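Local coordinates for polysaccharide deacetylase-like protein (Bacillus anthracis, PDB 4V33) that is a putative zinc-dependent polysaccharide deacetylase with a fibronectin type III domain, required together with a second putative deacetylase for osmotic stability and cell shape maintenance in Bacillus anthracis, at residues N52-E57 / I138-K143; K78-A83 / E116-A121; E171-Y176 / H348-E353; E313-Y318 / E334-L339. All blocks are in the same frame, centred on the assembly; numbering follows the deposited sequence. Where two conformers were deposited one is given.

Contact 1 (N52-E57 / I138-K143); sequences NPITHE and ITFEQK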
# COMPACT_ATOMS: atom_id res chain seq x y z
N ASN A 52 15.54 -16.65 -12.72
CA ASN A 52 15.89 -15.65 -13.72
C ASN A 52 15.36 -14.29 -13.29
O ASN A 52 14.25 -14.18 -12.79
CB ASN A 52 15.34 -16.03 -15.09
CG ASN A 52 15.90 -17.34 -15.60
OD1 ASN A 52 16.92 -17.83 -15.10
ND2 ASN A 52 15.25 -17.92 -16.60
N PRO A 53 16.17 -13.23 -13.47
CA PRO A 53 15.80 -11.89 -13.02
C PRO A 53 14.43 -11.45 -13.52
O PRO A 53 14.07 -11.74 -14.66
CB PRO A 53 16.89 -11.00 -13.63
CG PRO A 53 18.07 -11.89 -13.73
CD PRO A 53 17.52 -13.26 -14.06
N ILE A 54 13.68 -10.76 -12.67
CA ILE A 54 12.39 -10.22 -13.07
C ILE A 54 12.34 -8.73 -12.79
O ILE A 54 13.18 -8.20 -12.07
CB ILE A 54 11.23 -10.90 -12.32
CG1 ILE A 54 11.44 -10.83 -10.81
CG2 ILE A 54 11.08 -12.34 -12.78
CD1 ILE A 54 10.26 -11.32 -9.99
N THR A 55 11.37 -8.06 -13.40
CA THR A 55 11.12 -6.65 -13.12
C THR A 55 9.66 -6.53 -12.70
O THR A 55 8.94 -7.52 -12.65
CB THR A 55 11.36 -5.76 -14.34
OG1 THR A 55 10.35 -6.01 -15.33
CG2 THR A 55 12.73 -6.01 -14.94
N HIS A 56 9.22 -5.31 -12.41
CA HIS A 56 7.84 -5.09 -11.98
C HIS A 56 6.83 -5.47 -13.06
O HIS A 56 5.65 -5.68 -12.77
CB HIS A 56 7.63 -3.63 -11.55
CG HIS A 56 7.80 -2.64 -12.66
ND1 HIS A 56 9.04 -2.17 -13.06
CD2 HIS A 56 6.89 -2.02 -13.45
CE1 HIS A 56 8.88 -1.31 -14.05
NE2 HIS A 56 7.59 -1.20 -14.30
N GLU A 57 7.29 -5.56 -14.30
CA GLU A 57 6.43 -5.91 -15.42
C GLU A 57 6.38 -7.41 -15.68
O GLU A 57 5.55 -7.88 -16.46
CB GLU A 57 6.87 -5.18 -16.69
CG GLU A 57 6.73 -3.67 -16.62
CD GLU A 57 7.18 -2.98 -17.89
OE1 GLU A 57 8.37 -3.07 -18.25
OE2 GLU A 57 6.33 -2.33 -18.55
N ILE A 138 9.64 -15.21 -4.04
CA ILE A 138 9.74 -14.40 -5.24
C ILE A 138 8.56 -13.44 -5.25
O ILE A 138 7.44 -13.81 -4.90
CB ILE A 138 9.74 -15.26 -6.52
CG1 ILE A 138 9.87 -14.37 -7.76
CG2 ILE A 138 8.49 -16.14 -6.59
CD1 ILE A 138 10.16 -15.15 -9.02
N THR A 139 8.82 -12.19 -5.63
CA THR A 139 7.77 -11.18 -5.60
C THR A 139 7.51 -10.57 -6.97
O THR A 139 8.41 -9.97 -7.58
CB THR A 139 8.09 -10.06 -4.60
OG1 THR A 139 8.18 -10.61 -3.28
CG2 THR A 139 6.99 -9.00 -4.63
N PHE A 140 6.29 -10.73 -7.45
CA PHE A 140 5.81 -10.05 -8.65
C PHE A 140 5.05 -8.81 -8.19
O PHE A 140 3.93 -8.91 -7.70
CB PHE A 140 4.93 -10.98 -9.48
CG PHE A 140 5.69 -12.12 -10.11
CD1 PHE A 140 5.90 -13.30 -9.40
CD2 PHE A 140 6.23 -12.00 -11.37
CE1 PHE A 140 6.62 -14.33 -9.97
CE2 PHE A 140 6.95 -13.03 -11.94
CZ PHE A 140 7.15 -14.20 -11.24
N GLU A 141 5.68 -7.65 -8.34
CA GLU A 141 5.17 -6.41 -7.75
C GLU A 141 3.71 -6.13 -8.07
O GLU A 141 3.30 -6.20 -9.23
CB GLU A 141 6.01 -5.20 -8.19
CG GLU A 141 7.42 -5.19 -7.63
CD GLU A 141 7.46 -5.05 -6.11
OE1 GLU A 141 6.47 -4.58 -5.52
OE2 GLU A 141 8.49 -5.43 -5.51
N GLN A 142 2.94 -5.85 -7.03
CA GLN A 142 1.53 -5.49 -7.20
C GLN A 142 1.35 -3.99 -7.31
O GLN A 142 2.05 -3.21 -6.66
CB GLN A 142 0.70 -5.98 -6.01
CG GLN A 142 0.73 -7.47 -5.82
CD GLN A 142 -0.40 -7.99 -4.96
OE1 GLN A 142 -1.21 -8.79 -5.41
NE2 GLN A 142 -0.42 -7.57 -3.69
N LYS A 143 0.40 -3.59 -8.15
CA LYS A 143 0.03 -2.18 -8.23
C LYS A 143 -0.74 -1.80 -6.97
O LYS A 143 -1.45 -2.62 -6.38
CB LYS A 143 -0.79 -1.91 -9.49
CG LYS A 143 -2.19 -2.51 -9.47
CD LYS A 143 -2.84 -2.44 -10.85
CE LYS A 143 -4.26 -2.99 -10.82
NZ LYS A 143 -4.30 -4.41 -10.37
O HOH W 1 8.16 -7.89 -9.85

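Contact 2 (K78-A83 / E116-A121); sequences KIWRTA and EFQIEA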
# COMPACT_ATOMS: atom_id res chain seq x y z
N LYS A 78 7.21 -26.44 -2.94
CA LYS A 78 5.91 -26.09 -2.39
C LYS A 78 5.79 -24.58 -2.47
O LYS A 78 6.63 -23.85 -1.93
CB LYS A 78 5.77 -26.55 -0.94
CG LYS A 78 4.40 -26.22 -0.34
CD LYS A 78 4.36 -26.47 1.16
CE LYS A 78 4.46 -27.95 1.47
NZ LYS A 78 4.30 -28.22 2.94
N ILE A 79 4.76 -24.11 -3.15
CA ILE A 79 4.63 -22.68 -3.43
C ILE A 79 3.23 -22.21 -3.08
O ILE A 79 2.24 -22.89 -3.37
CB ILE A 79 4.92 -22.37 -4.91
CG1 ILE A 79 6.32 -22.87 -5.29
CG2 ILE A 79 4.79 -20.87 -5.18
CD1 ILE A 79 6.71 -22.59 -6.72
N TRP A 80 3.17 -21.05 -2.44
CA TRP A 80 1.89 -20.40 -2.18
C TRP A 80 2.05 -18.89 -2.19
O TRP A 80 3.15 -18.37 -1.99
CB TRP A 80 1.29 -20.85 -0.85
CG TRP A 80 2.00 -20.39 0.38
CD1 TRP A 80 1.68 -19.32 1.17
CD2 TRP A 80 3.13 -21.01 1.00
NE1 TRP A 80 2.55 -19.23 2.23
CE2 TRP A 80 3.45 -20.26 2.15
CE3 TRP A 80 3.92 -22.13 0.70
CZ2 TRP A 80 4.51 -20.59 2.99
CZ3 TRP A 80 4.97 -22.46 1.53
CH2 TRP A 80 5.26 -21.68 2.67
N ARG A 81 0.94 -18.20 -2.41
CA ARG A 81 0.94 -16.75 -2.29
C ARG A 81 0.75 -16.39 -0.84
O ARG A 81 -0.21 -16.85 -0.22
CB ARG A 81 -0.23 -16.17 -3.06
CG ARG A 81 -0.04 -16.15 -4.53
CD ARG A 81 -1.15 -15.42 -5.24
NE ARG A 81 -1.15 -13.98 -5.01
CZ ARG A 81 -2.07 -13.33 -4.31
NH1 ARG A 81 -3.07 -14.00 -3.75
NH2 ARG A 81 -2.01 -12.01 -4.17
N THR A 82 1.64 -15.56 -0.32
CA THR A 82 1.55 -15.13 1.08
C THR A 82 0.15 -14.61 1.41
O THR A 82 -0.41 -14.93 2.47
CB THR A 82 2.60 -14.06 1.36
OG1 THR A 82 3.90 -14.63 1.15
CG2 THR A 82 2.49 -13.56 2.79
N ALA A 83 -0.41 -13.84 0.49
CA ALA A 83 -1.72 -13.22 0.67
C ALA A 83 -2.84 -14.24 0.86
O ALA A 83 -3.84 -13.96 1.52
CB ALA A 83 -2.03 -12.31 -0.50
N GLU A 116 3.87 -11.51 -3.32
CA GLU A 116 4.90 -12.41 -2.80
C GLU A 116 4.43 -13.86 -2.82
O GLU A 116 3.33 -14.20 -2.36
CB GLU A 116 5.27 -12.01 -1.38
CG GLU A 116 6.42 -12.81 -0.77
CD GLU A 116 6.62 -12.49 0.69
OE1 GLU A 116 5.83 -12.99 1.52
OE2 GLU A 116 7.54 -11.72 1.01
N PHE A 117 5.28 -14.71 -3.38
CA PHE A 117 5.07 -16.15 -3.37
C PHE A 117 6.18 -16.77 -2.53
O PHE A 117 7.36 -16.53 -2.78
CB PHE A 117 5.16 -16.72 -4.78
CG PHE A 117 4.04 -16.29 -5.70
CD1 PHE A 117 4.03 -15.01 -6.26
CD2 PHE A 117 3.02 -17.17 -6.02
CE1 PHE A 117 3.02 -14.62 -7.11
CE2 PHE A 117 2.01 -16.78 -6.89
CZ PHE A 117 2.00 -15.50 -7.42
N GLN A 118 5.81 -17.58 -1.54
CA GLN A 118 6.79 -18.32 -0.76
C GLN A 118 7.10 -19.66 -1.42
O GLN A 118 6.23 -20.26 -2.05
CB GLN A 118 6.32 -18.50 0.68
CG GLN A 118 6.28 -17.16 1.42
CD GLN A 118 5.91 -17.26 2.87
OE1 GLN A 118 6.55 -17.99 3.64
NE2 GLN A 118 4.88 -16.52 3.28
N ILE A 119 8.35 -20.10 -1.28
CA ILE A 119 8.83 -21.32 -1.91
C ILE A 119 9.58 -22.16 -0.87
O ILE A 119 10.54 -21.69 -0.27
CB ILE A 119 9.80 -21.02 -3.08
CG1 ILE A 119 9.16 -20.06 -4.09
CG2 ILE A 119 10.24 -22.33 -3.76
CD1 ILE A 119 10.14 -19.47 -5.10
N GLU A 120 9.13 -23.40 -0.67
CA GLU A 120 9.85 -24.35 0.18
C GLU A 120 10.25 -25.53 -0.68
O GLU A 120 9.39 -26.19 -1.26
CB GLU A 120 8.98 -24.89 1.31
CG GLU A 120 8.52 -23.90 2.34
CD GLU A 120 7.75 -24.60 3.46
OE1 GLU A 120 7.43 -25.81 3.31
OE2 GLU A 120 7.47 -23.96 4.49
N ALA A 121 11.55 -25.81 -0.75
CA ALA A 121 12.03 -26.91 -1.57
C ALA A 121 12.47 -28.10 -0.73
O ALA A 121 13.13 -27.95 0.28
CB ALA A 121 13.19 -26.44 -2.43
O HOH W 2 5.70 -27.15 4.88
O HOH W 3 1.15 -12.60 -1.60

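Contact 3 (E171-Y176 / H348-E353); sequences EAQMKY and HTTTVE. With ACT (acetate ion), chain E.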
# COMPACT_ATOMS: atom_id res chain seq x y z
N GLU A 171 -19.70 6.04 1.37
CA GLU A 171 -20.04 4.73 1.91
C GLU A 171 -20.16 3.69 0.80
O GLU A 171 -19.71 2.56 0.97
CB GLU A 171 -21.33 4.79 2.73
CG GLU A 171 -21.71 3.45 3.35
CD GLU A 171 -22.81 3.54 4.37
OE1 GLU A 171 -23.04 4.63 4.93
OE2 GLU A 171 -23.46 2.50 4.62
N ALA A 172 -20.75 4.07 -0.33
CA ALA A 172 -20.93 3.13 -1.43
C ALA A 172 -19.58 2.71 -2.00
O ALA A 172 -19.39 1.55 -2.38
CB ALA A 172 -21.81 3.74 -2.52
N GLN A 173 -18.64 3.65 -2.05
CA GLN A 173 -17.29 3.37 -2.53
C GLN A 173 -16.54 2.44 -1.57
O GLN A 173 -15.91 1.46 -2.00
CB GLN A 173 -16.53 4.68 -2.76
CG GLN A 173 -17.10 5.46 -3.94
CD GLN A 173 -16.77 6.94 -3.90
OE1 GLN A 173 -15.85 7.37 -3.21
NE2 GLN A 173 -17.52 7.73 -4.66
N MET A 174 -16.63 2.73 -0.28
CA MET A 174 -15.99 1.87 0.71
C MET A 174 -16.65 0.48 0.74
O MET A 174 -15.97 -0.53 0.93
CB MET A 174 -16.02 2.52 2.09
CG MET A 174 -15.23 3.81 2.17
SD MET A 174 -13.44 3.65 1.84
CE MET A 174 -13.35 4.21 0.14
N LYS A 175 -17.96 0.44 0.53
CA LYS A 175 -18.65 -0.85 0.49
C LYS A 175 -18.17 -1.67 -0.69
O LYS A 175 -18.08 -2.90 -0.61
CB LYS A 175 -20.18 -0.64 0.42
CG LYS A 175 -20.97 -1.94 0.45
CD LYS A 175 -22.46 -1.66 0.47
CE LYS A 175 -23.28 -2.93 0.68
NZ LYS A 175 -23.22 -3.86 -0.49
N TYR A 176 -17.86 -0.99 -1.80
CA TYR A 176 -17.28 -1.68 -2.94
C TYR A 176 -15.96 -2.35 -2.55
O TYR A 176 -15.71 -3.50 -2.91
CB TYR A 176 -17.10 -0.75 -4.15
CG TYR A 176 -16.53 -1.47 -5.36
CD1 TYR A 176 -15.16 -1.57 -5.53
CD2 TYR A 176 -17.36 -2.07 -6.30
CE1 TYR A 176 -14.62 -2.26 -6.61
CE2 TYR A 176 -16.83 -2.75 -7.38
CZ TYR A 176 -15.46 -2.83 -7.53
OH TYR A 176 -14.92 -3.51 -8.61
N HIS A 348 -16.47 14.70 -6.95
CA HIS A 348 -17.87 14.84 -6.55
C HIS A 348 -18.81 13.99 -7.41
O HIS A 348 -19.78 13.42 -6.91
CB HIS A 348 -18.29 16.31 -6.67
CG HIS A 348 -19.72 16.57 -6.32
ND1 HIS A 348 -20.20 16.55 -5.03
CD2 HIS A 348 -20.79 16.85 -7.11
CE1 HIS A 348 -21.49 16.82 -5.03
NE2 HIS A 348 -21.88 17.00 -6.28
N THR A 349 -18.50 13.91 -8.70
CA THR A 349 -19.36 13.21 -9.66
C THR A 349 -19.04 11.73 -9.85
O THR A 349 -19.73 11.04 -10.61
CB THR A 349 -19.28 13.87 -11.05
OG1 THR A 349 -17.92 13.84 -11.51
CG2 THR A 349 -19.78 15.31 -11.00
N THR A 350 -17.99 11.24 -9.20
CA THR A 350 -17.54 9.86 -9.40
C THR A 350 -18.61 8.86 -8.96
O THR A 350 -19.10 8.93 -7.85
CB THR A 350 -16.25 9.59 -8.62
OG1 THR A 350 -15.20 10.42 -9.15
CG2 THR A 350 -15.83 8.12 -8.74
N THR A 351 -18.96 7.94 -9.86
CA THR A 351 -19.90 6.86 -9.56
C THR A 351 -19.12 5.66 -9.02
O THR A 351 -17.89 5.63 -9.09
CB THR A 351 -20.65 6.40 -10.82
OG1 THR A 351 -19.73 5.76 -11.73
CG2 THR A 351 -21.32 7.58 -11.53
N VAL A 352 -19.83 4.66 -8.51
CA VAL A 352 -19.14 3.46 -8.04
C VAL A 352 -18.46 2.74 -9.19
O VAL A 352 -17.37 2.18 -9.03
CB VAL A 352 -20.08 2.53 -7.26
CG1 VAL A 352 -19.35 1.26 -6.83
CG2 VAL A 352 -20.61 3.24 -6.04
N GLU A 353 -19.09 2.76 -10.37
CA GLU A 353 -18.51 2.15 -11.56
C GLU A 353 -17.20 2.85 -11.95
O GLU A 353 -16.21 2.20 -12.28
CB GLU A 353 -19.51 2.19 -12.71
CG GLU A 353 -20.76 1.32 -12.51
CD GLU A 353 -21.78 1.88 -11.50
OE1 GLU A 353 -21.85 3.11 -11.27
OE2 GLU A 353 -22.55 1.04 -10.96
C ACT E . -12.20 -5.71 -8.40
O ACT E . -12.41 -4.50 -8.13
OXT ACT E . -11.08 -6.15 -8.07
CH3 ACT E . -13.24 -6.56 -9.08
O HOH W 4 -20.11 7.10 -5.98
O HOH W 5 -18.31 10.52 -5.68

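Contact 4 (E313-Y318 / E334-L339); sequences ETKKYY and EPDELL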
# COMPACT_ATOMS: atom_id res chain seq x y z
N GLU A 313 14.26 18.10 0.08
CA GLU A 313 13.94 18.62 1.41
C GLU A 313 13.03 17.65 2.15
O GLU A 313 13.24 17.36 3.33
CB GLU A 313 13.28 20.01 1.31
CG GLU A 313 14.20 21.11 0.78
CD GLU A 313 15.28 21.52 1.77
OE1 GLU A 313 15.27 21.06 2.93
OE2 GLU A 313 16.16 22.32 1.38
N THR A 314 12.03 17.14 1.44
CA THR A 314 11.06 16.21 2.02
C THR A 314 11.75 14.94 2.52
O THR A 314 11.38 14.41 3.57
CB THR A 314 9.96 15.90 1.00
OG1 THR A 314 9.35 17.13 0.59
CG2 THR A 314 8.88 14.98 1.59
N LYS A 315 12.76 14.49 1.78
CA LYS A 315 13.48 13.25 2.08
C LYS A 315 14.16 13.31 3.45
O LYS A 315 14.40 12.29 4.09
CB LYS A 315 14.55 13.01 1.01
CG LYS A 315 15.24 11.66 1.09
CD LYS A 315 16.11 11.41 -0.14
CE LYS A 315 16.70 10.00 -0.12
NZ LYS A 315 17.51 9.72 -1.34
N LYS A 316 14.47 14.52 3.91
CA LYS A 316 15.10 14.70 5.21
C LYS A 316 14.20 14.27 6.36
O LYS A 316 14.68 13.90 7.44
CB LYS A 316 15.52 16.16 5.40
CG LYS A 316 16.55 16.65 4.40
CD LYS A 316 16.74 18.16 4.54
CE LYS A 316 17.72 18.67 3.49
NZ LYS A 316 17.93 20.14 3.61
N TYR A 317 12.88 14.32 6.14
CA TYR A 317 11.92 14.23 7.23
C TYR A 317 10.86 13.15 7.08
O TYR A 317 10.30 12.70 8.08
CB TYR A 317 11.22 15.59 7.42
CG TYR A 317 12.20 16.74 7.46
CD1 TYR A 317 13.19 16.79 8.44
CD2 TYR A 317 12.17 17.75 6.51
CE1 TYR A 317 14.09 17.83 8.49
CE2 TYR A 317 13.07 18.80 6.55
CZ TYR A 317 14.04 18.83 7.54
OH TYR A 317 14.96 19.86 7.61
N TYR A 318 10.57 12.75 5.85
CA TYR A 318 9.49 11.81 5.58
C TYR A 318 9.97 10.62 4.76
O TYR A 318 10.86 10.77 3.92
CB TYR A 318 8.35 12.50 4.82
CG TYR A 318 7.70 13.63 5.59
CD1 TYR A 318 6.70 13.36 6.52
CD2 TYR A 318 8.09 14.95 5.40
CE1 TYR A 318 6.10 14.37 7.24
CE2 TYR A 318 7.50 15.97 6.11
CZ TYR A 318 6.50 15.68 7.02
OH TYR A 318 5.90 16.68 7.75
N GLU A 334 12.84 2.96 -8.71
CA GLU A 334 13.35 4.22 -9.24
C GLU A 334 13.73 5.16 -8.09
O GLU A 334 13.14 5.07 -7.01
CB GLU A 334 12.33 4.86 -10.18
CG GLU A 334 12.23 4.13 -11.52
CD GLU A 334 11.10 4.62 -12.40
OE1 GLU A 334 10.24 5.38 -11.91
OE2 GLU A 334 11.06 4.22 -13.58
N PRO A 335 14.71 6.05 -8.32
CA PRO A 335 15.19 6.95 -7.27
C PRO A 335 14.09 7.77 -6.60
O PRO A 335 13.31 8.45 -7.28
CB PRO A 335 16.14 7.88 -8.02
CG PRO A 335 16.64 7.05 -9.14
CD PRO A 335 15.50 6.17 -9.55
N ASP A 336 14.04 7.69 -5.27
CA ASP A 336 13.06 8.45 -4.48
C ASP A 336 11.60 8.25 -4.90
O ASP A 336 10.76 9.14 -4.71
CB ASP A 336 13.41 9.94 -4.51
CG ASP A 336 14.74 10.25 -3.88
OD1 ASP A 336 15.13 9.53 -2.94
OD2 ASP A 336 15.41 11.20 -4.33
N GLU A 337 11.28 7.08 -5.45
CA GLU A 337 9.93 6.87 -5.97
C GLU A 337 8.85 6.96 -4.90
O GLU A 337 7.72 7.34 -5.18
CB GLU A 337 9.82 5.54 -6.74
CG GLU A 337 9.98 4.29 -5.90
CD GLU A 337 9.93 3.02 -6.72
OE1 GLU A 337 9.73 3.11 -7.96
OE2 GLU A 337 10.09 1.92 -6.14
N LEU A 338 9.20 6.64 -3.65
CA LEU A 338 8.21 6.68 -2.58
C LEU A 338 7.88 8.10 -2.14
O LEU A 338 6.93 8.32 -1.39
CB LEU A 338 8.67 5.85 -1.37
CG LEU A 338 9.00 4.39 -1.66
CD1 LEU A 338 9.59 3.74 -0.42
CD2 LEU A 338 7.75 3.67 -2.11
N LEU A 339 8.68 9.06 -2.62
CA LEU A 339 8.47 10.48 -2.35
C LEU A 339 7.81 11.17 -3.55
O LEU A 339 7.73 12.40 -3.60
CB LEU A 339 9.80 11.17 -2.04
CG LEU A 339 10.55 10.60 -0.83
CD1 LEU A 339 11.93 11.23 -0.68
CD2 LEU A 339 9.74 10.79 0.45

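Contact 1 (N52-E57 / I138-K143)
I54 sets its side chain against I138, T139 and F140, at the end of strand 130-140. Its CB points toward this strand. From CB the chain goes to CG1, which lies between the backbone N and the carbonyl carbon (chi1 54°). CD1 continues anti to CA (chi2 173°), and the approach to the strand rests on this methyl. It meets three groups. I54 CD1 sits 3.8 Å from I138 CG1 and 4.0 Å from I138 CD1. It is 3.3 Å from T139 O, a backbone oxygen. It also stands over one face of the F140 ring, displaced toward the rim, with I54 CD1 to F140 CE2 at 4.2 Å. The other branch, CG2, stays beside the backbone N of I54. Further along, H56 CB and E141 CB touch at 4.0 Å, and beyond CB the imidazole and the carboxylate diverge from the contact. E141 turns its OE1 to N194, and H56 packs on K332.

The loop between strands 48-51 and 60-66 thus lies along an outer strand of the four-stranded sheet, in the N-terminal domain of probable fibronectin type III type. One water joins the backbones. It donates to T55 O at 2.9 Å and to T139 O at 3.1 Å, and accepts from E141 N at 2.9 Å.

The direct contact is apolar, and the polar link is made by water. T139 O lies against the I54 methyl yet still accepts a bond from the water, so this backbone oxygen is satisfied beside the apolar tip.

Contact 2 (K78-A83 / E116-A121)
Strands 74-81 and 115-124 are neighbours in the antiparallel four-stranded sheet of the N-terminal domain, and K78-R81 pair with F117-E120 within it. K78 with E120 and W80 with Q118 are hydrogen-bonded pairs. I79 with I119 and R81 with F117 are non-hydrogen-bonded pairs. K78 N to E120 O is 2.8 Å, and T82 N donates to E116 O just past the last pair.

On the side of the sheet that carries W80, Q118 and E120, Q118 CB lies over one face of the indole. It is 3.7 Å from the centroid of the six-membered ring, a CH-pi contact. The W80 CG sits between its backbone N and carbonyl carbon (chi1 69°), which lays the ring back across the neighbouring strand. E120 comes to the ring edge with its carboxylate nearly upright to it, the planes 82° apart. The strong partner of E120 OE2 is K86. K78 NZ and E120 OE1 form a long salt bridge, 4.0 Å, and a water bridges the same two atoms.

T82 OG1 donates to E116 OE1 at 2.6 Å, on the anti lone pair. It accepts from Q118 NE2 at 3.0 Å, close to the amide plane. On the other face, I79 packs on I119 and F117, and F117 meets F105 and F110 edge-to-face.

The T82 hydroxyl is thus used in both roles. This fixes its rotation and joins a carboxylate to an amide. E116 OE2 also pairs with K195, which would probably favour the charged carboxylate.

Contact 3 (E171-Y176 / H348-E353)
V352 divides its two methyls between A172 and Y176 on the facing helix. CG1 is anti to the backbone N (chi1 178°), which leaves CG2 beside that N. V352 CG2 reaches A172 CB at 3.8 Å. V352 CG1 reaches Y176 CD2 at 3.9 Å and Y176 CB at 4.0 Å. The tyrosine CG is likewise anti to its own backbone N (chi1 -179°), and the ring stands off the helix so that the methyl meets it obliquely near its root. A172 and Y176 are four residues apart, joined by the helical bond from Y176 N to A172 O, so the valine rests on one side of a single turn.

Both segments belong to helices packed outside the parallel sheet of the deacetylase domain, whose fold in this family is a distorted (beta/alpha) barrel. Helix 352-359 closes the chain. T351 is its N-cap, with OG1 accepting from Q354 N. F355, one turn on from the N-cap, also packs on Q173 and Y176.

Q173 takes an extended chain beyond CG and brings its amide to the loop before the cap. Its OE1 bonds to Y149 OH. Its NE2 is linked to T350 O through water: Q173 NE2 to the first water is 3.0 Å, and that water donates to T350 O at 2.8 Å. A second water lies between the same two atoms.

At the far end of the ring, Y176 OH donates to O of an acetate ion at 2.7 Å. The acetate, probably from the crystallisation liquor, lies at the ring edge and also bonds to Y182 OH and K198 NZ.

Contact 4 (E313-Y318 / E334-L339)
K315 lies at about a right angle to both D336 and L339, and these two crossings make most of the contact. They join helix 308-315 and the residues that follow it to the loop between strands 320-326 and 341-345. Both are parts of the deacetylase domain, whose family fold is a distorted (beta/alpha) barrel.

The lysine chain is fully extended, with CG anti to the backbone N (chi1 -172°). CB and CG lie across one branch of the leucine: K315 CB to L339 CD1 is 3.6 Å. The far end reaches the aspartate, where K315 NZ donates to D336 OD1 at 2.9 Å. D336 OD1 receives it on its syn lone pair, the side of the other oxygen, and the bond is part of a salt bridge. One side chain thus gives hydrocarbon to L339 and charge to D336.

D336 is presented by a type II turn from E334 to E337, in which it has a positive phi of 54°. D336 O then accepts from L339 N at 2.9 Å, so the acid and the leucine are tied through the short 3-10 segment 337-339. The leucine CG lies anti to its carbonyl carbon (chi1 -60°), and the two methyls fork toward T314, K315 and Y318. T314 adds its methyl to the second branch, with T314 CG2 to L339 CD2 at 4.4 Å. Y318 OH points elsewhere, to S263. The Y318 contribution here is its backbone: Y318 O sits 3.6 Å from L339 CD2.

How the contacts relate
Contacts 1 and 2 belong to the same N-terminal sheet, with centres 14 Å apart. They touch through strands 130-140 and 115-124: I138 O and F117 N lie 2.8 Å apart, a probable hydrogen bond, and F140 packs on F117. Contacts 3 and 4 lie in the deacetylase domain, with centres 31 Å apart. Along the chain, contact 4 falls between the two segments of contact 3. Contacts 1 and 4 do not touch; their nearest atoms are about 6 Å apart. The zinc is held by D206, H264 and H268. The Y318 side chain of contact 4 lies about 13 Å from it and is not a ligand.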